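Long-range contacts in mannitol dehydrogenase (Pseudomonas fluorescens, PDB 1LJ8), which probably catalyses the NAD-dependent interconversion of mannitol and fructose, and is bound here to its cofactor NAD: residues 190-195 against 382-387; 228-233 against 293-298. All coordinates share one frame; numbering follows the deposited sequence.

Contact 1. Residues 190-195 against 382-387. With NAD (nicotinamide-adenine-dinucleotide), chain B.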
ATOM      1  N   ASP A 190       3.988   3.599  -2.275  1.00 11.19           N
ATOM      2  CA  ASP A 190       3.011   3.368  -1.207  1.00 11.49           C
ATOM      3  C   ASP A 190       1.849   4.366  -1.233  1.00 11.62           C
ATOM      4  O   ASP A 190       1.945   5.438  -1.830  1.00 11.62           O
ATOM      5  CB  ASP A 190       3.701   3.428   0.177  1.00 10.93           C
ATOM      6  CG  ASP A 190       4.554   2.173   0.452  1.00 10.16           C
ATOM      7  OD1 ASP A 190       3.926   1.080   0.534  1.00 11.44           O
ATOM      8  OD2 ASP A 190       5.821   2.292   0.614  1.00 12.44           O
ATOM      9  N   ASN A 191       0.772   4.002  -0.546  1.00 12.16           N
ATOM     10  CA  ASN A 191      -0.430   4.824  -0.499  1.00 11.97           C
ATOM     11  C   ASN A 191      -0.336   5.958   0.514  1.00 12.72           C
ATOM     12  O   ASN A 191      -0.902   5.847   1.602  1.00 12.60           O
ATOM     13  CB  ASN A 191      -1.610   3.934  -0.113  1.00 13.06           C
ATOM     14  CG  ASN A 191      -2.020   2.989  -1.216  1.00 11.97           C
ATOM     15  OD1 ASN A 191      -1.872   3.287  -2.415  1.00 13.73           O
ATOM     16  ND2 ASN A 191      -2.641   1.880  -0.821  1.00 13.41           N
ATOM     17  N   LEU A 192       0.326   7.043   0.145  1.00 12.81           N
ATOM     18  CA  LEU A 192       0.427   8.224   1.015  1.00 14.11           C
ATOM     19  C   LEU A 192       0.039   9.340   0.062  1.00 14.65           C
ATOM     20  O   LEU A 192       0.429   9.314  -1.097  1.00 14.01           O
ATOM     21  CB  LEU A 192       1.869   8.469   1.512  1.00 15.15           C
ATOM     22  CG  LEU A 192       2.224   7.579   2.722  1.00 16.57           C
ATOM     23  CD1 LEU A 192       2.686   6.190   2.229  1.00 19.74           C
ATOM     24  CD2 LEU A 192       3.369   8.249   3.536  1.00 19.20           C
ATOM     25  N   PRO A 193      -0.692  10.344   0.546  1.00 15.40           N
ATOM     26  CA  PRO A 193      -1.092  11.437  -0.351  1.00 15.69           C
ATOM     27  C   PRO A 193       0.057  12.047  -1.191  1.00 15.65           C
ATOM     28  O   PRO A 193      -0.074  12.270  -2.411  1.00 16.74           O
ATOM     29  CB  PRO A 193      -1.717  12.430   0.621  1.00 15.17           C
ATOM     30  CG  PRO A 193      -2.402  11.541   1.617  1.00 16.58           C
ATOM     31  CD  PRO A 193      -1.378  10.439   1.853  1.00 14.86           C
ATOM     32  N   HIS A 194       1.156  12.399  -0.531  1.00 14.17           N
ATOM     33  CA  HIS A 194       2.310  12.943  -1.233  1.00 13.30           C
ATOM     34  C   HIS A 194       3.442  11.951  -0.892  1.00 13.23           C
ATOM     35  O   HIS A 194       4.338  12.267  -0.111  1.00 13.40           O
ATOM     36  CB  HIS A 194       2.685  14.340  -0.690  1.00 15.75           C
ATOM     37  CG  HIS A 194       1.610  15.380  -0.876  1.00 18.84           C
ATOM     38  ND1 HIS A 194       1.726  16.661  -0.366  1.00 19.65           N
ATOM     39  CD2 HIS A 194       0.371  15.303  -1.430  1.00 18.42           C
ATOM     40  CE1 HIS A 194       0.594  17.321  -0.582  1.00 21.64           C
ATOM     41  NE2 HIS A 194      -0.244  16.522  -1.225  1.00 16.82           N
ATOM     42  N   ASN A 195       3.415  10.771  -1.505  1.00 13.61           N
ATOM     43  CA  ASN A 195       4.412   9.754  -1.145  1.00 13.82           C
ATOM     44  C   ASN A 195       5.869  10.128  -1.380  1.00 13.71           C
ATOM     45  O   ASN A 195       6.736   9.785  -0.545  1.00 14.41           O
ATOM     46  CB  ASN A 195       4.065   8.407  -1.772  1.00 13.51           C
ATOM     47  CG  ASN A 195       3.719   8.495  -3.246  1.00 15.59           C
ATOM     48  OD1 ASN A 195       4.170   9.384  -3.977  1.00 14.72           O
ATOM     49  ND2 ASN A 195       2.910   7.533  -3.703  1.00 17.23           N
ATOM     50  N   PHE A 382      -5.410   4.769   9.128  1.00 11.80           N
ATOM     51  CA  PHE A 382      -6.294   5.867   9.481  1.00 12.83           C
ATOM     52  C   PHE A 382      -5.756   7.281   9.233  1.00 12.23           C
ATOM     53  O   PHE A 382      -6.460   8.084   8.620  1.00 13.39           O
ATOM     54  CB  PHE A 382      -6.809   5.746  10.935  1.00 13.20           C
ATOM     55  CG  PHE A 382      -8.140   5.010  11.035  1.00 15.61           C
ATOM     56  CD1 PHE A 382      -8.182   3.673  11.385  1.00 15.94           C
ATOM     57  CD2 PHE A 382      -9.340   5.659  10.725  1.00 13.28           C
ATOM     58  CE1 PHE A 382      -9.372   2.974  11.440  1.00 15.87           C
ATOM     59  CE2 PHE A 382     -10.559   4.968  10.770  1.00 14.40           C
ATOM     60  CZ  PHE A 382     -10.581   3.610  11.134  1.00 15.47           C
ATOM     61  N   PRO A 383      -4.522   7.615   9.692  1.00 12.93           N
ATOM     62  CA  PRO A 383      -3.998   8.977   9.473  1.00 12.55           C
ATOM     63  C   PRO A 383      -3.742   9.325   8.014  1.00 13.87           C
ATOM     64  O   PRO A 383      -3.629  10.505   7.678  1.00 14.23           O
ATOM     65  CB  PRO A 383      -2.696   9.018  10.335  1.00 13.91           C
ATOM     66  CG  PRO A 383      -2.266   7.528  10.389  1.00 12.93           C
ATOM     67  CD  PRO A 383      -3.632   6.815  10.567  1.00 13.86           C
ATOM     68  N   LYS A 384      -3.633   8.312   7.148  1.00 12.94           N
ATOM     69  CA  LYS A 384      -3.444   8.580   5.727  1.00 13.10           C
ATOM     70  C   LYS A 384      -4.751   8.656   4.955  1.00 13.66           C
ATOM     71  O   LYS A 384      -4.913   9.522   4.096  1.00 15.96           O
ATOM     72  CB  LYS A 384      -2.618   7.466   5.055  1.00 14.47           C
ATOM     73  CG  LYS A 384      -1.134   7.699   5.076  1.00 17.86           C
ATOM     74  CD  LYS A 384      -0.581   7.696   6.465  1.00 16.83           C
ATOM     75  CE  LYS A 384       0.935   7.961   6.424  1.00 19.64           C
ATOM     76  NZ  LYS A 384       1.488   8.172   7.782  1.00 19.19           N
ATOM     77  N   PHE A 385      -5.672   7.742   5.268  1.00 12.63           N
ATOM     78  CA  PHE A 385      -6.890   7.589   4.470  1.00 11.88           C
ATOM     79  C   PHE A 385      -8.144   8.290   4.922  1.00 13.47           C
ATOM     80  O   PHE A 385      -8.994   8.610   4.065  1.00 13.30           O
ATOM     81  CB  PHE A 385      -7.323   6.100   4.378  1.00 12.33           C
ATOM     82  CG  PHE A 385      -6.276   5.144   3.839  1.00 13.61           C
ATOM     83  CD1 PHE A 385      -6.507   3.752   3.920  1.00 12.75           C
ATOM     84  CD2 PHE A 385      -5.081   5.596   3.219  1.00 12.61           C
ATOM     85  CE1 PHE A 385      -5.549   2.821   3.383  1.00 12.06           C
ATOM     86  CE2 PHE A 385      -4.120   4.671   2.689  1.00 11.71           C
ATOM     87  CZ  PHE A 385      -4.360   3.292   2.769  1.00 11.38           C
ATOM     88  N   THR A 386      -8.256   8.502   6.236  1.00 12.48           N
ATOM     89  CA  THR A 386      -9.513   8.974   6.828  1.00 12.86           C
ATOM     90  C   THR A 386      -9.418  10.221   7.703  1.00 13.54           C
ATOM     91  O   THR A 386     -10.257  11.115   7.634  1.00 12.45           O
ATOM     92  CB  THR A 386     -10.082   7.814   7.650  1.00 14.14           C
ATOM     93  OG1 THR A 386     -10.173   6.664   6.792  1.00 11.87           O
ATOM     94  CG2 THR A 386     -11.452   8.177   8.294  1.00 13.93           C
ATOM     95  N   VAL A 387      -8.385  10.278   8.540  1.00 11.53           N
ATOM     96  CA  VAL A 387      -8.261  11.433   9.390  1.00 12.36           C
ATOM     97  C   VAL A 387      -8.185  12.775   8.640  1.00 12.60           C
ATOM     98  O   VAL A 387      -8.748  13.755   9.118  1.00 14.22           O
ATOM     99  CB  VAL A 387      -7.071  11.261  10.381  1.00 12.43           C
ATOM    100  CG1 VAL A 387      -6.893  12.525  11.224  1.00 12.35           C
ATOM    101  CG2 VAL A 387      -7.356  10.077  11.323  1.00 13.29           C
TER
HETATM  102  PA  NAD B1500       2.181  -7.350   1.262  1.00 13.45           P
HETATM  103  O1A NAD B1500       1.722  -7.655   2.593  1.00 14.98           O
HETATM  104  O2A NAD B1500       2.109  -8.320   0.133  1.00 12.44           O
HETATM  105  O5B NAD B1500       3.712  -6.898   1.298  1.00 14.96           O
HETATM  106  C5B NAD B1500       4.127  -5.819   2.192  1.00 16.33           C
HETATM  107  C4B NAD B1500       5.654  -5.854   1.983  1.00 17.10           C
HETATM  108  O4B NAD B1500       6.220  -4.752   2.806  1.00 17.37           O
HETATM  109  C3B NAD B1500       6.400  -7.110   2.560  1.00 16.09           C
HETATM  110  O3B NAD B1500       7.502  -7.365   1.671  1.00 16.04           O
HETATM  111  C2B NAD B1500       6.834  -6.643   3.957  1.00 18.74           C
HETATM  112  O2B NAD B1500       7.927  -7.388   4.480  1.00 20.22           O
HETATM  113  C1B NAD B1500       7.257  -5.217   3.662  1.00 16.89           C
HETATM  114  N9A NAD B1500       7.305  -4.342   4.790  1.00 16.81           N
HETATM  115  C8A NAD B1500       6.393  -4.101   5.798  1.00 16.37           C
HETATM  116  N7A NAD B1500       6.804  -3.179   6.638  1.00 16.65           N
HETATM  117  C5A NAD B1500       8.046  -2.805   6.147  1.00 16.72           C
HETATM  118  C6A NAD B1500       8.936  -1.842   6.636  1.00 15.10           C
HETATM  119  N6A NAD B1500       8.738  -1.064   7.701  1.00 17.97           N
HETATM  120  N1A NAD B1500      10.137  -1.670   5.961  1.00 15.92           N
HETATM  121  C2A NAD B1500      10.446  -2.421   4.828  1.00 17.07           C
HETATM  122  N3A NAD B1500       9.568  -3.366   4.312  1.00 18.60           N
HETATM  123  C4A NAD B1500       8.375  -3.517   5.024  1.00 17.29           C
HETATM  124  O3  NAD B1500       1.437  -6.008   0.856  1.00 12.18           O
HETATM  125  PN  NAD B1500       1.055  -5.395  -0.581  1.00 12.57           P
HETATM  126  O1N NAD B1500      -0.307  -5.811  -0.929  1.00 13.89           O
HETATM  127  O2N NAD B1500       2.136  -5.748  -1.505  1.00 13.14           O
HETATM  128  O5D NAD B1500       0.980  -3.849  -0.279  1.00 11.96           O
HETATM  129  C5D NAD B1500       2.193  -3.191   0.063  1.00 11.80           C
HETATM  130  C4D NAD B1500       1.926  -1.759  -0.097  1.00 12.93           C
HETATM  131  O4D NAD B1500       1.764  -1.338  -1.467  1.00 12.22           O
HETATM  132  C3D NAD B1500       0.708  -1.135   0.677  1.00 13.01           C
HETATM  133  O3D NAD B1500       0.975  -0.964   2.064  1.00 11.71           O
HETATM  134  C2D NAD B1500       0.404   0.124  -0.110  1.00 11.01           C
HETATM  135  O2D NAD B1500       1.158   1.230   0.369  1.00 10.34           O
HETATM  136  C1D NAD B1500       0.788  -0.263  -1.561  1.00 12.25           C
HETATM  137  N1N NAD B1500      -0.354  -0.659  -2.408  1.00 11.57           N
HETATM  138  C2N NAD B1500      -1.039  -1.885  -2.322  1.00 10.99           C
HETATM  139  C3N NAD B1500      -2.140  -2.063  -3.119  1.00 13.12           C
HETATM  140  C7N NAD B1500      -2.923  -3.385  -3.009  1.00 13.05           C
HETATM  141  O7N NAD B1500      -4.021  -3.437  -3.583  1.00 10.18           O
HETATM  142  N7N NAD B1500      -2.483  -4.383  -2.272  1.00 10.98           N
HETATM  143  C4N NAD B1500      -2.608  -0.995  -4.029  1.00 13.42           C
HETATM  144  C5N NAD B1500      -1.855   0.216  -4.103  1.00 12.27           C
HETATM  145  C6N NAD B1500      -0.704   0.413  -3.287  1.00 10.18           C

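Contact 2. Residues 228-233 against 293-298. With NAD (nicotinamide-adenine-dinucleotide), chain B.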
HETATM    1  N   MSE A 228       0.897   8.407  -8.221  1.00 14.39           N
HETATM    2  CA  MSE A 228      -0.377   7.835  -7.904  1.00 13.56           C
HETATM    3  C   MSE A 228      -0.242   6.401  -8.443  1.00 13.66           C
HETATM    4  O   MSE A 228      -0.008   6.221  -9.649  1.00 14.33           O
HETATM    5  CB  MSE A 228      -1.491   8.496  -8.674  1.00 18.46           C
HETATM    6  CG  MSE A 228      -2.741   8.061  -8.015  1.00 21.24           C
HETATM    7 SE   MSE A 228      -3.572   6.850  -9.123  1.00 43.77          SE
HETATM    8  CE  MSE A 228      -4.516   8.340  -9.499  1.00  1.66           C
ATOM      9  N   VAL A 229      -0.351   5.395  -7.578  1.00 13.96           N
ATOM     10  CA  VAL A 229      -0.201   4.006  -8.011  1.00 13.38           C
ATOM     11  C   VAL A 229      -1.505   3.303  -7.726  1.00 14.47           C
ATOM     12  O   VAL A 229      -2.062   3.436  -6.627  1.00 16.98           O
ATOM     13  CB  VAL A 229       0.993   3.342  -7.269  1.00 14.07           C
ATOM     14  CG1 VAL A 229       2.294   4.148  -7.649  1.00 14.03           C
ATOM     15  CG2 VAL A 229       0.763   3.322  -5.742  1.00 11.85           C
ATOM     16  N   ASP A 230      -2.030   2.557  -8.706  1.00 13.71           N
ATOM     17  CA  ASP A 230      -3.344   1.990  -8.475  1.00 13.32           C
ATOM     18  C   ASP A 230      -3.524   0.621  -9.133  1.00 13.36           C
ATOM     19  O   ASP A 230      -3.396   0.526 -10.345  1.00 13.35           O
ATOM     20  CB  ASP A 230      -4.371   2.984  -9.071  1.00 14.29           C
ATOM     21  CG  ASP A 230      -5.813   2.727  -8.610  1.00 14.70           C
ATOM     22  OD1 ASP A 230      -6.011   1.832  -7.794  1.00 13.59           O
ATOM     23  OD2 ASP A 230      -6.765   3.437  -9.064  1.00 16.41           O
ATOM     24  N   ARG A 231      -3.773  -0.411  -8.333  1.00 12.48           N
ATOM     25  CA  ARG A 231      -4.112  -1.743  -8.865  1.00 11.51           C
ATOM     26  C   ARG A 231      -4.452  -2.612  -7.668  1.00 13.25           C
ATOM     27  O   ARG A 231      -3.573  -2.932  -6.861  1.00 11.99           O
ATOM     28  CB  ARG A 231      -2.990  -2.406  -9.693  1.00 12.00           C
ATOM     29  CG  ARG A 231      -3.527  -3.741 -10.295  1.00 13.28           C
ATOM     30  CD  ARG A 231      -2.509  -4.401 -11.235  1.00 12.28           C
ATOM     31  NE  ARG A 231      -3.267  -4.994 -12.343  1.00 12.90           N
ATOM     32  CZ  ARG A 231      -2.726  -5.539 -13.422  1.00 13.72           C
ATOM     33  NH1 ARG A 231      -1.408  -5.611 -13.553  1.00 10.90           N
ATOM     34  NH2 ARG A 231      -3.529  -5.924 -14.433  1.00 14.38           N
ATOM     35  N   ILE A 232      -5.731  -2.961  -7.536  1.00 11.71           N
ATOM     36  CA  ILE A 232      -6.196  -3.773  -6.397  1.00 11.17           C
ATOM     37  C   ILE A 232      -5.528  -5.135  -6.485  1.00 11.35           C
ATOM     38  O   ILE A 232      -5.671  -5.882  -7.462  1.00 11.59           O
ATOM     39  CB  ILE A 232      -7.726  -3.864  -6.379  1.00 12.61           C
ATOM     40  CG1 ILE A 232      -8.307  -2.464  -6.033  1.00 13.20           C
ATOM     41  CG2 ILE A 232      -8.188  -4.871  -5.325  1.00 14.29           C
ATOM     42  CD1 ILE A 232      -9.835  -2.349  -6.448  1.00 12.29           C
ATOM     43  N   THR A 233      -4.819  -5.462  -5.407  1.00 10.55           N
ATOM     44  CA  THR A 233      -4.010  -6.683  -5.379  1.00 11.13           C
ATOM     45  C   THR A 233      -4.253  -7.439  -4.078  1.00 11.02           C
ATOM     46  O   THR A 233      -3.669  -7.141  -3.025  1.00 10.94           O
ATOM     47  CB  THR A 233      -2.490  -6.297  -5.535  1.00 10.66           C
ATOM     48  OG1 THR A 233      -2.292  -5.540  -6.759  1.00 12.11           O
ATOM     49  CG2 THR A 233      -1.593  -7.596  -5.560  1.00  9.31           C
ATOM     50  N   GLU A 293      -4.044  12.490  -4.114  1.00 14.55           N
ATOM     51  CA  GLU A 293      -4.950  12.902  -3.014  1.00 13.15           C
ATOM     52  C   GLU A 293      -6.347  12.345  -3.276  1.00 14.02           C
ATOM     53  O   GLU A 293      -7.033  11.860  -2.352  1.00 13.85           O
ATOM     54  CB  GLU A 293      -5.030  14.445  -2.910  1.00 14.87           C
ATOM     55  CG  GLU A 293      -3.794  15.050  -2.272  1.00 13.62           C
ATOM     56  CD  GLU A 293      -3.655  16.554  -2.516  1.00 17.78           C
ATOM     57  OE1 GLU A 293      -4.629  17.170  -3.015  1.00 17.20           O
ATOM     58  OE2 GLU A 293      -2.560  17.099  -2.205  1.00 19.01           O
HETATM   59  N   MSE A 294      -6.765  12.456  -4.531  1.00 13.34           N
HETATM   60  CA  MSE A 294      -8.059  11.961  -4.988  1.00 12.97           C
HETATM   61  C   MSE A 294      -8.238  10.452  -4.782  1.00 12.73           C
HETATM   62  O   MSE A 294      -9.264   9.966  -4.259  1.00 13.00           O
HETATM   63  CB  MSE A 294      -8.232  12.235  -6.488  1.00 17.64           C
HETATM   64  CG  MSE A 294      -9.491  11.636  -7.057  1.00 19.61           C
HETATM   65 SE   MSE A 294      -9.392  11.577  -9.057  1.00 28.40          SE
HETATM   66  CE  MSE A 294      -8.198  10.063  -9.276  1.00 27.96           C
ATOM     67  N   LYS A 295      -7.243   9.693  -5.211  1.00 10.81           N
ATOM     68  CA  LYS A 295      -7.352   8.244  -5.075  1.00 13.01           C
ATOM     69  C   LYS A 295      -7.320   7.817  -3.617  1.00 11.28           C
ATOM     70  O   LYS A 295      -8.088   6.945  -3.180  1.00 12.50           O
ATOM     71  CB  LYS A 295      -6.202   7.591  -5.835  1.00 14.53           C
ATOM     72  CG  LYS A 295      -6.255   6.065  -5.707  1.00 17.05           C
ATOM     73  CD  LYS A 295      -5.020   5.543  -5.116  1.00 19.12           C
ATOM     74  CE  LYS A 295      -5.041   4.005  -5.071  1.00 18.32           C
ATOM     75  NZ  LYS A 295      -4.400   3.547  -3.783  1.00 14.20           N
ATOM     76  N   ILE A 296      -6.416   8.411  -2.846  1.00 11.46           N
ATOM     77  CA  ILE A 296      -6.326   8.050  -1.426  1.00 12.08           C
ATOM     78  C   ILE A 296      -7.642   8.424  -0.698  1.00 13.01           C
ATOM     79  O   ILE A 296      -8.192   7.638   0.096  1.00 12.55           O
ATOM     80  CB  ILE A 296      -5.153   8.784  -0.731  1.00 12.94           C
ATOM     81  CG1 ILE A 296      -3.790   8.296  -1.300  1.00 14.40           C
ATOM     82  CG2 ILE A 296      -5.229   8.534   0.789  1.00 14.52           C
ATOM     83  CD1 ILE A 296      -3.474   6.866  -0.932  1.00 17.23           C
ATOM     84  N   GLY A 297      -8.165   9.618  -0.975  1.00 11.96           N
ATOM     85  CA  GLY A 297      -9.381  10.055  -0.282  1.00 11.95           C
ATOM     86  C   GLY A 297     -10.627   9.256  -0.603  1.00 11.55           C
ATOM     87  O   GLY A 297     -11.442   8.916   0.272  1.00 12.48           O
ATOM     88  N   LEU A 298     -10.783   8.964  -1.882  1.00 11.44           N
ATOM     89  CA  LEU A 298     -11.945   8.241  -2.372  1.00 12.30           C
ATOM     90  C   LEU A 298     -11.808   6.731  -2.377  1.00 12.53           C
ATOM     91  O   LEU A 298     -12.695   6.043  -1.880  1.00 12.92           O
ATOM     92  CB  LEU A 298     -12.297   8.727  -3.811  1.00 11.47           C
ATOM     93  CG  LEU A 298     -12.748  10.203  -3.887  1.00 12.22           C
ATOM     94  CD1 LEU A 298     -12.908  10.588  -5.416  1.00 13.01           C
ATOM     95  CD2 LEU A 298     -14.087  10.385  -3.117  1.00 12.81           C
TER
HETATM   96  PA  NAD B1500       2.181  -7.350   1.262  1.00 13.45           P
HETATM   97  O1A NAD B1500       1.722  -7.655   2.593  1.00 14.98           O
HETATM   98  O2A NAD B1500       2.109  -8.320   0.133  1.00 12.44           O
HETATM   99  O5B NAD B1500       3.712  -6.898   1.298  1.00 14.96           O
HETATM  100  C5B NAD B1500       4.127  -5.819   2.192  1.00 16.33           C
HETATM  101  C4B NAD B1500       5.654  -5.854   1.983  1.00 17.10           C
HETATM  102  O4B NAD B1500       6.220  -4.752   2.806  1.00 17.37           O
HETATM  103  C3B NAD B1500       6.400  -7.110   2.560  1.00 16.09           C
HETATM  104  O3B NAD B1500       7.502  -7.365   1.671  1.00 16.04           O
HETATM  105  C2B NAD B1500       6.834  -6.643   3.957  1.00 18.74           C
HETATM  106  O2B NAD B1500       7.927  -7.388   4.480  1.00 20.22           O
HETATM  107  C1B NAD B1500       7.257  -5.217   3.662  1.00 16.89           C
HETATM  108  N9A NAD B1500       7.305  -4.342   4.790  1.00 16.81           N
HETATM  109  C8A NAD B1500       6.393  -4.101   5.798  1.00 16.37           C
HETATM  110  N7A NAD B1500       6.804  -3.179   6.638  1.00 16.65           N
HETATM  111  C5A NAD B1500       8.046  -2.805   6.147  1.00 16.72           C
HETATM  112  C6A NAD B1500       8.936  -1.842   6.636  1.00 15.10           C
HETATM  113  N6A NAD B1500       8.738  -1.064   7.701  1.00 17.97           N
HETATM  114  N1A NAD B1500      10.137  -1.670   5.961  1.00 15.92           N
HETATM  115  C2A NAD B1500      10.446  -2.421   4.828  1.00 17.07           C
HETATM  116  N3A NAD B1500       9.568  -3.366   4.312  1.00 18.60           N
HETATM  117  C4A NAD B1500       8.375  -3.517   5.024  1.00 17.29           C
HETATM  118  O3  NAD B1500       1.437  -6.008   0.856  1.00 12.18           O
HETATM  119  PN  NAD B1500       1.055  -5.395  -0.581  1.00 12.57           P
HETATM  120  O1N NAD B1500      -0.307  -5.811  -0.929  1.00 13.89           O
HETATM  121  O2N NAD B1500       2.136  -5.748  -1.505  1.00 13.14           O
HETATM  122  O5D NAD B1500       0.980  -3.849  -0.279  1.00 11.96           O
HETATM  123  C5D NAD B1500       2.193  -3.191   0.063  1.00 11.80           C
HETATM  124  C4D NAD B1500       1.926  -1.759  -0.097  1.00 12.93           C
HETATM  125  O4D NAD B1500       1.764  -1.338  -1.467  1.00 12.22           O
HETATM  126  C3D NAD B1500       0.708  -1.135   0.677  1.00 13.01           C
HETATM  127  O3D NAD B1500       0.975  -0.964   2.064  1.00 11.71           O
HETATM  128  C2D NAD B1500       0.404   0.124  -0.110  1.00 11.01           C
HETATM  129  O2D NAD B1500       1.158   1.230   0.369  1.00 10.34           O
HETATM  130  C1D NAD B1500       0.788  -0.263  -1.561  1.00 12.25           C
HETATM  131  N1N NAD B1500      -0.354  -0.659  -2.408  1.00 11.57           N
HETATM  132  C2N NAD B1500      -1.039  -1.885  -2.322  1.00 10.99           C
HETATM  133  C3N NAD B1500      -2.140  -2.063  -3.119  1.00 13.12           C
HETATM  134  C7N NAD B1500      -2.923  -3.385  -3.009  1.00 13.05           C
HETATM  135  O7N NAD B1500      -4.021  -3.437  -3.583  1.00 10.18           O
HETATM  136  N7N NAD B1500      -2.483  -4.383  -2.272  1.00 10.98           N
HETATM  137  C4N NAD B1500      -2.608  -0.995  -4.029  1.00 13.42           C
HETATM  138  C5N NAD B1500      -1.855   0.216  -4.103  1.00 12.27           C
HETATM  139  C6N NAD B1500      -0.704   0.413  -3.287  1.00 10.18           C

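Contact 1. Residues 190-195 against 382-387
Lys-384 and Leu-192 meet through their hydrocarbon parts. The lysine chain bends at its second torsion (chi2 65°) and then runs out extended beside the leucine, both pointing the same way, so that Lys-384 CE rests 3.8 Å from Leu-192 CD2. Pro-193 joins this apolar patch more loosely, its CD facing Lys-384 CG. The ammonium end belongs to another partner, a salt bridge from NZ to Asp-140.

A second group of contacts involves the ring edge of Phe-385. Its CE2 stands 3.6 Å from Asn-191 O, which lies in the ring plane, and 3.8 Å from Asn-191 CB. That carbonyl oxygen is buried with no hydrogen-bond donor in the model; its neighbours here are carbons, the Phe-385 ring edge and Lys-384 CG.

The polar interactions converge on NAD. Ribose O2D donates to Asp-190 OD1 at 2.8 Å and accepts from Asn-191 N at 2.9 Å (N-H...O 160°), so two protein atoms grip one hydroxyl. Asn-191 sets its amide beside the nicotinamide, with OD1 3.2 Å from NAD C6N and displaced to one side of the ring plane. Lys-295 NZ bonds to OD1 and Glu-133 to ND2, fixing the amide's rotation. A leucine in place of Asn-191 would probably leave Lys-295 and Glu-133 each without this mate and unsettle the packing against C6N. Asn-195 ND2 donates to Asp-190 O at 3.0 Å and 178°, a straight bond within the loop.

The join between the segments thus consists of van der Waals contacts, hydrocarbon against hydrocarbon plus a ring edge and a methylene against Asn-191 O, while two hydrogen bonds of the loop hold the ribose hydroxyl.

Contact 2. Residues 228-233 against 293-298
Lys-295 reaches from helix 289-313 across Val-229 and Asp-230, where the helix packs against strand 227-230, an outermost strand of a three-stranded mixed sheet. The segment axes approach to 8.9 Å at 46°, and the contact links the Rossmann and C-terminal regions.

Packing is tightest along the lysine. The CA-CB bond of Lys-295 points toward the strand, and with CG anti to the backbone N (chi1 179°) the chain continues outward, then bends, so that CE lies 3.4 Å from Val-229 O and 3.6 Å from Asp-230 OD1. These are carbon-to-oxygen contacts. NZ passes on, 4.7 Å from Asp-230 OD1, and finds its hydrogen-bond partners in Asn-300 and in Asn-191; the aspartate pairs instead with Arg-361 in a salt bridge. The two side chains thus cross without joining their polar ends.

Looser contact lies at the start of the strand. Met-228 and Met-294, both modelled as selenomethionine, bring only their methyl ends together, CE to CE at 4.1 Å, and Met-228 CE lies equally far from Lys-295 CB. This side too is buried, with Tyr-354 of helix 351-362 touching Met-294 and Lys-295.

Past the strand the chain leaves the helix and turns to the cofactor. Thr-233 N donates to NAD O7N at 2.8 Å, and NAD N7N donates back to Thr-233 O, a pair that fixes the rotation of the carboxamide. Within the loop that follows the strand, Thr-233 OG1 donates to Arg-231 O at 2.9 Å, from 53° out of the carbonyl plane.

Overall arrangement
The two contacts lie with their centres about 10 Å apart, and both touch NAD. Along the chain the order is 190-195, 228-233, 293-298, 382-387, so contact 2 is nested inside the loop closed by contact 1. Each joins the Rossmann region to the C-terminal one. They also touch directly: His-194 NE2 is 2.6 Å from Glu-293 OE2, a probable hydrogen bond, and Asn-191 CB lies 3.6 Å from Ile-296 CD1. Helix 378-385 touches the loop that binds the ribose, whereas helix 289-313 touches the strand leading into the loop that binds the carboxamide, consistent with the nicotinamide half of NAD lying where the two regions meet.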